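Local coordinates for protein chitinase A (Cycas revoluta, PDB 4MNK) that probably hydrolyses chitin as a family 18 glycoside hydrolase, and holds N-acetylglucosamine sugars in its pocket, at residues F35-A40 with R46-S51; K101-L106 with H113-D118; G50-A55 with R108-H113. All blocks are in the same frame, centred on the assembly; numbering follows the deposited sequence.

The three contacts lie on one side of a TIM-barrel chain, their centres about 10 to 12 Å apart. Contact 1, where the end of strand 30-36 meets the loop leading to helix 52-63, closes before contact 2 opens. Contact 3 begins where contact 1 ends, sharing G50 and S51, and sets the start of that helix against the C-terminal part of helix 93-110. Contact 2 packs helix 93-110 on strand 114-119; its segments alternate along the chain with those of contact 3, and H113 is common to both. V47 touches A55 and Y110, A36 touches L106, and F35 CE1 lies 3.4 Å from D118 OD1. Outer helices and loops are thus joined to two sugar-pocket residues, F35 and D118.

Contact 1: F35-A40 with R46-S51; sequences FAELNA and RVPPGS
E37 and R46 close the loop that follows strand 30-36 of the TIM barrel. Their backbones form a single antiparallel, hydrogen-bonded pair, in which E37 N donates to R46 O at 2.7 Å and R46 N returns a longer bond to E37 O, 3.3 Å.

A salt bridge ties the same two residues. In the E37 conformer described, one of two, NE and NH1 of R46 converge on E37 OE1, which lies in the guanidinium plane. R46 NE is 2.6 Å from E37 OE1, and the bond from R46 NH1 is more bent, at 134°. In both residues CG stands between the backbone N and the carbonyl carbon (chi1 67° in E37, 63° in R46), which brings the two long chains together.

Stacking adds to this. The N39 amide lies almost parallel to the guanidinium, with OD1 over one face, while P49 CG covers the opposite one. Asparagine suits this turn because it tolerates a left-handed backbone, and its ND2 bonds to E44 O. With a leucine in place of R46, the E37 carboxylate would probably lose its charged mate and the N39 amide the flat group it lies against.

Nonpolar contact is slight: A36 CB and V47 CG1 are 4.5 Å apart. The small A36 also lets R46 O come within 3.6 Å of its CB. Beside the sugar-contacting F35, the ring of P48 rests with CD 3.5 Å from F35 O.

Contact 2: K101-L106 with H113-D118; sequences KSSIAL and HGLDLD. With NAG (2-acetamido-2-deoxy-beta-D-glucopyranose), chain B.
The CB of L115 is directed from strand 114-119 toward helix 93-110, and its forked end does most of the touching, on S103. CG is anti to the carbonyl carbon (chi1 -70°), an orientation that lays both methyls against the helix backbone. L115 CD2 approaches S103 O at 3.3 Å. L115 CD1 turns to the S103 side chain, 3.8 Å from OG in the conformer described. Serine is short enough to let the helix come close, with S103 CA 7.6 Å from L115 CA, and its hydroxyl is occupied within the helix by F99 O. The CB of I104 is directed away from the strand, yet I104 CG1 still reaches L115 CD1 at 4.2 Å; the rest of the side chain packs on A141 and E145 of helix 125-149 and on L154.

The strand alternates, as in the DxDxE signature of family 18. L115 and L117 face the helices, whereas D116 and D118 turn into the barrel, where S74 and T157 hold the D116 carboxylate. D118, its CG anti to the backbone N (chi1 -172°), presents OD1 to N2 of the bound NAG at 3.2 Å in a nearly straight bond, 166°. Y192 OH also bonds to this sugar. The D118 bond to the acetamido nitrogen is consistent with the family's substrate-assisted mechanism. The chemistry is therefore divided: van der Waals packing joins helix to strand, and directed polar bonds serve the sugar side.

Contact 3: G50-A55 with R108-H113; sequences GSEKTA and RRYGFH
A55 sets its methyl squarely over the ring of Y110. A55 CB lies 3.9 Å from the Y110 ring centroid and only 3° off the normal, a CH-pi contact that alanine's single methyl suits. Further out on the same tyrosine, Y110 OH comes within 3.2 Å of E52 CG, and Y110 CE2 passes E52 O obliquely at 3.6 Å. F112 joins in with its ring end, CE2 standing 3.8 Å from A55 O. No direct hydrogen bond links the two segments. Instead, a water sits 2.7 Å from each of the carbonyl oxygens A55 O and Y110 O, and lies over one face of the F112 ring, toward its rim.

Several features put these groups in place. CG of Y110 is anti to its own carbonyl carbon (chi1 -64°), which carries the ring out from the last turn of the helix and across the first turn of helix 52-63. G111, next in the chain, leaves helical geometry in a Schellman motif. Its positive phi of 80° suits glycine and swings the chain so that F112 returns to the same neighbour. E52 is bent at chi2 and folds back on its own loop, where E52 OE1 accepts from G50 N at 2.8 Å; hence its methylene, and not its carboxylate, meets the tyrosine hydroxyl. At the N-cap position, S51 makes no capping bond with its side chain, which turns to P48 O.

Beyond this shell, V47 packs on both A55 and Y110, and E56 extends the tyrosine's contact along helix 52-63. F112 reaches F58 and T59 of that helix, Y33 of strand 30-36, and T71 and I73 of strand 70-77, so the start of helix 52-63 and the chain leaving helix 93-110 pack together on the outside of these two strands.

Contact 1: F35-A40 with R46-S51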
loop_
_atom_site.group_PDB
_atom_site.type_symbol
_atom_site.label_atom_id
_atom_site.label_comp_id
_atom_site.label_asym_id
_atom_site.label_seq_id
_atom_site.Cartn_x
_atom_site.Cartn_y
_atom_site.Cartn_z
ATOM N N PHE A 35 -0.645 10.248 -5.550
ATOM C CA PHE A 35 -1.722 10.540 -4.607
ATOM C C PHE A 35 -2.338 11.896 -4.942
ATOM O O PHE A 35 -1.658 12.798 -5.450
ATOM C CB PHE A 35 -1.177 10.669 -3.178
ATOM C CG PHE A 35 -0.587 9.409 -2.615
ATOM C CD1 PHE A 35 -1.401 8.447 -2.027
ATOM C CD2 PHE A 35 0.791 9.205 -2.629
ATOM C CE1 PHE A 35 -0.858 7.281 -1.491
ATOM C CE2 PHE A 35 1.348 8.048 -2.088
ATOM C CZ PHE A 35 0.523 7.082 -1.523
ATOM N N ALA A 36 -3.618 12.054 -4.622
ATOM C CA ALA A 36 -4.210 13.381 -4.519
ATOM C C ALA A 36 -3.758 13.988 -3.191
ATOM O O ALA A 36 -3.479 13.259 -2.229
ATOM C CB ALA A 36 -5.717 13.293 -4.582
ATOM N N GLU A 37 -3.688 15.316 -3.145
ATOM C CA GLU A 37 -3.234 16.031 -1.953
ATOM C C GLU A 37 -4.408 16.625 -1.175
ATOM O O GLU A 37 -5.463 16.912 -1.746
ATOM C CB GLU A 37 -2.222 17.119 -2.329
ATOM C CG GLU A 37 -2.802 18.260 -3.140
ATOM C CD GLU A 37 -1.745 19.242 -3.611
ATOM O OE1 GLU A 37 -2.042 20.452 -3.661
ATOM O OE2 GLU A 37 -0.618 18.805 -3.926
ATOM N N LEU A 38 -4.214 16.798 0.132
ATOM C CA LEU A 38 -5.260 17.320 1.014
ATOM C C LEU A 38 -5.527 18.805 0.799
ATOM O O LEU A 38 -6.654 19.262 0.979
ATOM C CB LEU A 38 -4.918 17.041 2.480
ATOM C CG LEU A 38 -5.265 15.639 2.998
ATOM C CD1 LEU A 38 -4.319 14.570 2.458
ATOM C CD2 LEU A 38 -5.275 15.611 4.517
ATOM N N ASN A 39 -4.490 19.545 0.406
ATOM C CA ASN A 39 -4.610 20.972 0.091
ATOM C C ASN A 39 -5.143 21.802 1.268
ATOM O O ASN A 39 -6.153 22.505 1.152
ATOM C CB ASN A 39 -5.457 21.170 -1.183
ATOM C CG ASN A 39 -5.474 22.612 -1.674
ATOM O OD1 ASN A 39 -4.545 23.384 -1.431
ATOM N ND2 ASN A 39 -6.540 22.977 -2.376
ATOM N N ALA A 40 -4.461 21.696 2.407
ATOM C CA ALA A 40 -4.696 22.588 3.542
ATOM C C ALA A 40 -4.397 24.030 3.114
ATOM O O ALA A 40 -3.519 24.242 2.276
ATOM C CB ALA A 40 -3.810 22.188 4.711
ATOM N N ARG A 46 -7.355 17.764 -4.282
ATOM C CA ARG A 46 -6.970 17.928 -5.683
ATOM C C ARG A 46 -5.736 17.084 -5.998
ATOM O O ARG A 46 -4.979 16.727 -5.099
ATOM C CB ARG A 46 -6.659 19.404 -5.961
ATOM C CG ARG A 46 -5.476 19.937 -5.164
ATOM C CD ARG A 46 -5.222 21.403 -5.419
ATOM N NE ARG A 46 -3.955 21.821 -4.827
ATOM C CZ ARG A 46 -3.506 23.072 -4.809
ATOM N NH1 ARG A 46 -2.335 23.341 -4.249
ATOM N NH2 ARG A 46 -4.221 24.051 -5.349
ATOM N N VAL A 47 -5.513 16.779 -7.273
ATOM C CA VAL A 47 -4.200 16.262 -7.651
ATOM C C VAL A 47 -3.235 17.448 -7.666
ATOM O O VAL A 47 -3.671 18.589 -7.867
ATOM C CB VAL A 47 -4.188 15.497 -9.001
ATOM C CG1 VAL A 47 -4.989 14.214 -8.887
ATOM C CG2 VAL A 47 -4.701 16.363 -10.140
ATOM N N PRO A 48 -1.936 17.198 -7.410
ATOM C CA PRO A 48 -0.973 18.293 -7.472
ATOM C C PRO A 48 -1.163 19.114 -8.753
ATOM O O PRO A 48 -1.171 18.543 -9.847
ATOM C CB PRO A 48 0.369 17.562 -7.482
ATOM C CG PRO A 48 0.114 16.325 -6.682
ATOM C CD PRO A 48 -1.308 15.934 -6.975
ATOM N N PRO A 49 -1.372 20.442 -8.622
ATOM C CA PRO A 49 -1.522 21.277 -9.814
ATOM C C PRO A 49 -0.400 21.035 -10.820
ATOM O O PRO A 49 0.766 20.909 -10.440
ATOM C CB PRO A 49 -1.474 22.696 -9.247
ATOM C CG PRO A 49 -2.096 22.548 -7.907
ATOM C CD PRO A 49 -1.601 21.219 -7.388
ATOM N N GLY A 50 -0.772 20.941 -12.090
ATOM C CA GLY A 50 0.163 20.576 -13.147
ATOM C C GLY A 50 0.047 19.127 -13.591
ATOM O O GLY A 50 0.531 18.773 -14.664
ATOM N N SER A 51 -0.593 18.295 -12.774
ATOM C CA SER A 51 -0.747 16.876 -13.093
ATOM C C SER A 51 -2.192 16.491 -13.409
ATOM O O SER A 51 -2.547 15.310 -13.356
ATOM C CB SER A 51 -0.211 16.011 -11.954
ATOM O OG SER A 51 -1.054 16.094 -10.822
#

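Contact 2: K101-L106 with H113-D118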
loop_
_atom_site.group_PDB
_atom_site.type_symbol
_atom_site.label_atom_id
_atom_site.label_comp_id
_atom_site.label_asym_id
_atom_site.label_seq_id
_atom_site.Cartn_x
_atom_site.Cartn_y
_atom_site.Cartn_z
ATOM N N LYS A 101 -16.871 16.676 0.352
ATOM C CA LYS A 101 -17.479 17.159 -0.887
ATOM C C LYS A 101 -16.474 17.168 -2.041
ATOM O O LYS A 101 -16.779 16.694 -3.142
ATOM C CB LYS A 101 -18.073 18.555 -0.684
ATOM C CG LYS A 101 -18.774 19.132 -1.907
ATOM C CD LYS A 101 -19.303 20.532 -1.624
ATOM C CE LYS A 101 -20.033 21.110 -2.827
ATOM N NZ LYS A 101 -21.304 20.389 -3.120
ATOM N N SER A 102 -15.282 17.705 -1.789
ATOM C CA SER A 102 -14.265 17.831 -2.833
ATOM C C SER A 102 -13.656 16.492 -3.263
ATOM O O SER A 102 -13.298 16.330 -4.428
ATOM C CB SER A 102 -13.170 18.824 -2.437
ATOM O OG SER A 102 -12.443 18.371 -1.311
ATOM N N SER A 103 -13.545 15.543 -2.335
ATOM C CA SER A 103 -12.983 14.229 -2.662
ATOM C C SER A 103 -13.911 13.433 -3.577
ATOM O O SER A 103 -13.457 12.810 -4.539
ATOM C CB SER A 103 -12.653 13.431 -1.397
ATOM O OG SER A 103 -13.816 13.164 -0.638
ATOM N N ILE A 104 -15.209 13.468 -3.283
ATOM C CA ILE A 104 -16.209 12.813 -4.123
ATOM C C ILE A 104 -16.226 13.457 -5.512
ATOM O O ILE A 104 -16.220 12.758 -6.527
ATOM C CB ILE A 104 -17.600 12.836 -3.454
ATOM C CG1 ILE A 104 -17.601 11.914 -2.230
ATOM C CG2 ILE A 104 -18.693 12.435 -4.444
ATOM C CD1 ILE A 104 -18.751 12.145 -1.284
ATOM N N ALA A 105 -16.202 14.790 -5.548
ATOM C CA ALA A 105 -16.167 15.534 -6.807
ATOM C C ALA A 105 -14.920 15.206 -7.627
ATOM O O ALA A 105 -14.993 15.084 -8.847
ATOM C CB ALA A 105 -16.260 17.035 -6.550
ATOM N N LEU A 106 -13.785 15.055 -6.948
ATOM C CA LEU A 106 -12.521 14.728 -7.600
ATOM C C LEU A 106 -12.562 13.367 -8.297
ATOM O O LEU A 106 -12.145 13.242 -9.455
ATOM C CB LEU A 106 -11.377 14.765 -6.585
ATOM C CG LEU A 106 -9.958 14.689 -7.145
ATOM C CD1 LEU A 106 -9.557 16.013 -7.762
ATOM C CD2 LEU A 106 -8.997 14.321 -6.038
ATOM N N HIS A 113 -13.374 5.154 -10.018
ATOM C CA HIS A 113 -14.493 4.382 -9.473
ATOM C C HIS A 113 -14.520 4.379 -7.951
ATOM O O HIS A 113 -15.428 3.815 -7.342
ATOM C CB HIS A 113 -14.456 2.940 -9.981
ATOM C CG HIS A 113 -14.357 2.826 -11.468
ATOM N ND1 HIS A 113 -15.461 2.773 -12.290
ATOM C CD2 HIS A 113 -13.278 2.752 -12.280
ATOM C CE1 HIS A 113 -15.066 2.675 -13.547
ATOM N NE2 HIS A 113 -13.744 2.663 -13.568
ATOM N N GLY A 114 -13.528 5.003 -7.329
ATOM C CA GLY A 114 -13.463 5.011 -5.882
ATOM C C GLY A 114 -12.410 5.925 -5.309
ATOM O O GLY A 114 -11.611 6.521 -6.041
ATOM N N LEU A 115 -12.435 6.014 -3.982
ATOM C CA LEU A 115 -11.538 6.836 -3.189
ATOM C C LEU A 115 -10.808 5.968 -2.189
ATOM O O LEU A 115 -11.362 4.997 -1.665
ATOM C CB LEU A 115 -12.336 7.886 -2.411
ATOM C CG LEU A 115 -12.977 9.019 -3.208
ATOM C CD1 LEU A 115 -13.978 9.781 -2.351
ATOM C CD2 LEU A 115 -11.913 9.954 -3.768
ATOM N N ASP A 116 -9.565 6.340 -1.913
ATOM C CA ASP A 116 -8.769 5.692 -0.890
ATOM C C ASP A 116 -8.162 6.758 0.006
ATOM O O ASP A 116 -7.784 7.832 -0.471
ATOM C CB ASP A 116 -7.669 4.848 -1.534
ATOM C CG ASP A 116 -6.754 4.193 -0.515
ATOM O OD1 ASP A 116 -7.169 3.201 0.120
ATOM O OD2 ASP A 116 -5.609 4.666 -0.360
ATOM N N LEU A 117 -8.079 6.461 1.299
ATOM C CA LEU A 117 -7.404 7.339 2.248
ATOM C C LEU A 117 -6.122 6.681 2.728
ATOM O O LEU A 117 -6.151 5.555 3.227
ATOM C CB LEU A 117 -8.313 7.645 3.442
ATOM C CG LEU A 117 -9.713 8.177 3.130
ATOM C CD1 LEU A 117 -10.505 8.355 4.412
ATOM C CD2 LEU A 117 -9.650 9.485 2.354
ATOM N N ASP A 118 -5.000 7.375 2.558
ATOM C CA ASP A 118 -3.722 6.896 3.067
ATOM C C ASP A 118 -3.230 7.842 4.158
ATOM O O ASP A 118 -2.598 8.865 3.880
ATOM C CB ASP A 118 -2.698 6.750 1.932
ATOM C CG ASP A 118 -1.409 6.073 2.383
ATOM O OD1 ASP A 118 -0.512 5.883 1.535
ATOM O OD2 ASP A 118 -1.283 5.733 3.579
HETATM C C1 NAG B . 3.935 3.096 2.709
HETATM C C2 NAG B . 3.218 4.124 1.822
HETATM C C3 NAG B . 4.012 4.419 0.548
HETATM C C4 NAG B . 5.515 4.589 0.791
HETATM C C5 NAG B . 6.036 3.463 1.692
HETATM C C6 NAG B . 7.529 3.576 2.006
HETATM C C7 NAG B . 1.515 2.551 0.899
HETATM C C8 NAG B . 0.054 2.362 0.611
HETATM N N2 NAG B . 1.860 3.717 1.464
HETATM O O1 NAG B . 3.295 3.025 3.963
HETATM O O3 NAG B . 3.483 5.565 -0.087
HETATM O O4 NAG B . 6.171 4.555 -0.458
HETATM O O5 NAG B . 5.294 3.452 2.896
HETATM O O6 NAG B . 7.800 4.773 2.702
HETATM O O7 NAG B . 2.310 1.652 0.618
#

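Contact 3: G50-A55 with R108-H113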
loop_
_atom_site.group_PDB
_atom_site.type_symbol
_atom_site.label_atom_id
_atom_site.label_comp_id
_atom_site.label_asym_id
_atom_site.label_seq_id
_atom_site.Cartn_x
_atom_site.Cartn_y
_atom_site.Cartn_z
ATOM N N GLY A 50 -0.772 20.941 -12.090
ATOM C CA GLY A 50 0.163 20.576 -13.147
ATOM C C GLY A 50 0.047 19.127 -13.591
ATOM O O GLY A 50 0.531 18.773 -14.664
ATOM N N SER A 51 -0.593 18.295 -12.774
ATOM C CA SER A 51 -0.747 16.876 -13.093
ATOM C C SER A 51 -2.192 16.491 -13.409
ATOM O O SER A 51 -2.547 15.310 -13.356
ATOM C CB SER A 51 -0.211 16.011 -11.954
ATOM O OG SER A 51 -1.054 16.094 -10.822
ATOM N N GLU A 52 -3.014 17.485 -13.741
ATOM C CA GLU A 52 -4.422 17.258 -14.107
ATOM C C GLU A 52 -4.601 16.348 -15.322
ATOM O O GLU A 52 -5.477 15.481 -15.323
ATOM C CB GLU A 52 -5.146 18.584 -14.353
ATOM C CG GLU A 52 -5.512 19.361 -13.095
ATOM C CD GLU A 52 -4.392 20.247 -12.560
ATOM O OE1 GLU A 52 -3.278 20.269 -13.132
ATOM O OE2 GLU A 52 -4.646 20.948 -11.556
ATOM N N LYS A 53 -3.773 16.538 -16.347
ATOM C CA LYS A 53 -3.874 15.711 -17.551
ATOM C C LYS A 53 -3.533 14.247 -17.263
ATOM O O LYS A 53 -4.234 13.337 -17.713
ATOM C CB LYS A 53 -3.008 16.269 -18.689
ATOM C CG LYS A 53 -3.224 15.580 -20.041
ATOM C CD LYS A 53 -4.691 15.570 -20.462
ATOM C CE LYS A 53 -4.859 15.095 -21.898
ATOM N NZ LYS A 53 -6.255 14.645 -22.165
ATOM N N THR A 54 -2.470 14.029 -16.494
ATOM C CA THR A 54 -2.065 12.682 -16.091
ATOM C C THR A 54 -3.178 11.971 -15.312
ATOM O O THR A 54 -3.480 10.801 -15.574
ATOM C CB THR A 54 -0.755 12.733 -15.276
ATOM O OG1 THR A 54 0.286 13.290 -16.090
ATOM C CG2 THR A 54 -0.336 11.343 -14.813
ATOM N N ALA A 55 -3.793 12.684 -14.374
ATOM C CA ALA A 55 -4.883 12.132 -13.568
ATOM C C ALA A 55 -6.102 11.778 -14.414
ATOM O O ALA A 55 -6.707 10.722 -14.226
ATOM C CB ALA A 55 -5.264 13.095 -12.465
ATOM N N ARG A 108 -15.180 11.694 -9.358
ATOM C CA ARG A 108 -16.063 11.796 -10.518
ATOM C C ARG A 108 -15.435 12.607 -11.651
ATOM O O ARG A 108 -15.571 12.242 -12.818
ATOM C CB ARG A 108 -17.426 12.385 -10.132
ATOM C CG ARG A 108 -18.248 11.521 -9.175
ATOM C CD ARG A 108 -18.478 10.117 -9.715
ATOM N NE ARG A 108 -19.477 9.402 -8.925
ATOM C CZ ARG A 108 -19.690 8.090 -8.978
ATOM N NH1 ARG A 108 -18.966 7.317 -9.781
ATOM N NH2 ARG A 108 -20.628 7.546 -8.216
ATOM N N ARG A 109 -14.734 13.683 -11.304
ATOM C CA ARG A 109 -14.141 14.575 -12.301
ATOM C C ARG A 109 -13.099 13.893 -13.193
ATOM O O ARG A 109 -13.007 14.200 -14.383
ATOM C CB ARG A 109 -13.546 15.813 -11.627
ATOM C CG ARG A 109 -13.075 16.873 -12.602
ATOM C CD ARG A 109 -12.917 18.224 -11.923
ATOM N NE ARG A 109 -14.193 18.750 -11.443
ATOM C CZ ARG A 109 -14.517 18.884 -10.161
ATOM N NH1 ARG A 109 -15.704 19.371 -9.824
ATOM N NH2 ARG A 109 -13.655 18.539 -9.214
ATOM N N TYR A 110 -12.330 12.966 -12.624
ATOM C CA TYR A 110 -11.306 12.258 -13.389
ATOM C C TYR A 110 -11.694 10.843 -13.820
ATOM O O TYR A 110 -10.893 10.147 -14.438
ATOM C CB TYR A 110 -9.974 12.239 -12.632
ATOM C CG TYR A 110 -9.354 13.601 -12.418
ATOM C CD1 TYR A 110 -9.077 14.061 -11.137
ATOM C CD2 TYR A 110 -9.031 14.426 -13.499
ATOM C CE1 TYR A 110 -8.503 15.307 -10.932
ATOM C CE2 TYR A 110 -8.460 15.680 -13.304
ATOM C CZ TYR A 110 -8.202 16.111 -12.016
ATOM O OH TYR A 110 -7.637 17.343 -11.807
ATOM N N GLY A 111 -12.912 10.419 -13.495
ATOM C CA GLY A 111 -13.415 9.123 -13.946
ATOM C C GLY A 111 -12.932 7.929 -13.140
ATOM O O GLY A 111 -12.867 6.812 -13.658
ATOM N N PHE A 112 -12.596 8.165 -11.872
ATOM C CA PHE A 112 -12.254 7.095 -10.938
ATOM C C PHE A 112 -13.505 6.427 -10.379
ATOM O O PHE A 112 -14.560 7.057 -10.265
ATOM C CB PHE A 112 -11.391 7.637 -9.796
ATOM C CG PHE A 112 -9.999 7.992 -10.218
ATOM C CD1 PHE A 112 -9.019 7.009 -10.300
ATOM C CD2 PHE A 112 -9.663 9.301 -10.545
ATOM C CE1 PHE A 112 -7.725 7.326 -10.697
ATOM C CE2 PHE A 112 -8.367 9.625 -10.943
ATOM C CZ PHE A 112 -7.400 8.637 -11.021
ATOM N N HIS A 113 -13.374 5.154 -10.018
ATOM C CA HIS A 113 -14.493 4.382 -9.473
ATOM C C HIS A 113 -14.520 4.379 -7.951
ATOM O O HIS A 113 -15.428 3.815 -7.342
ATOM C CB HIS A 113 -14.456 2.940 -9.981
ATOM C CG HIS A 113 -14.357 2.826 -11.468
ATOM N ND1 HIS A 113 -15.461 2.773 -12.290
ATOM C CD2 HIS A 113 -13.278 2.752 -12.280
ATOM C CE1 HIS A 113 -15.066 2.675 -13.547
ATOM N NE2 HIS A 113 -13.744 2.663 -13.568
HETATM O O HOH W 1 -8.560 8.716 -14.509
#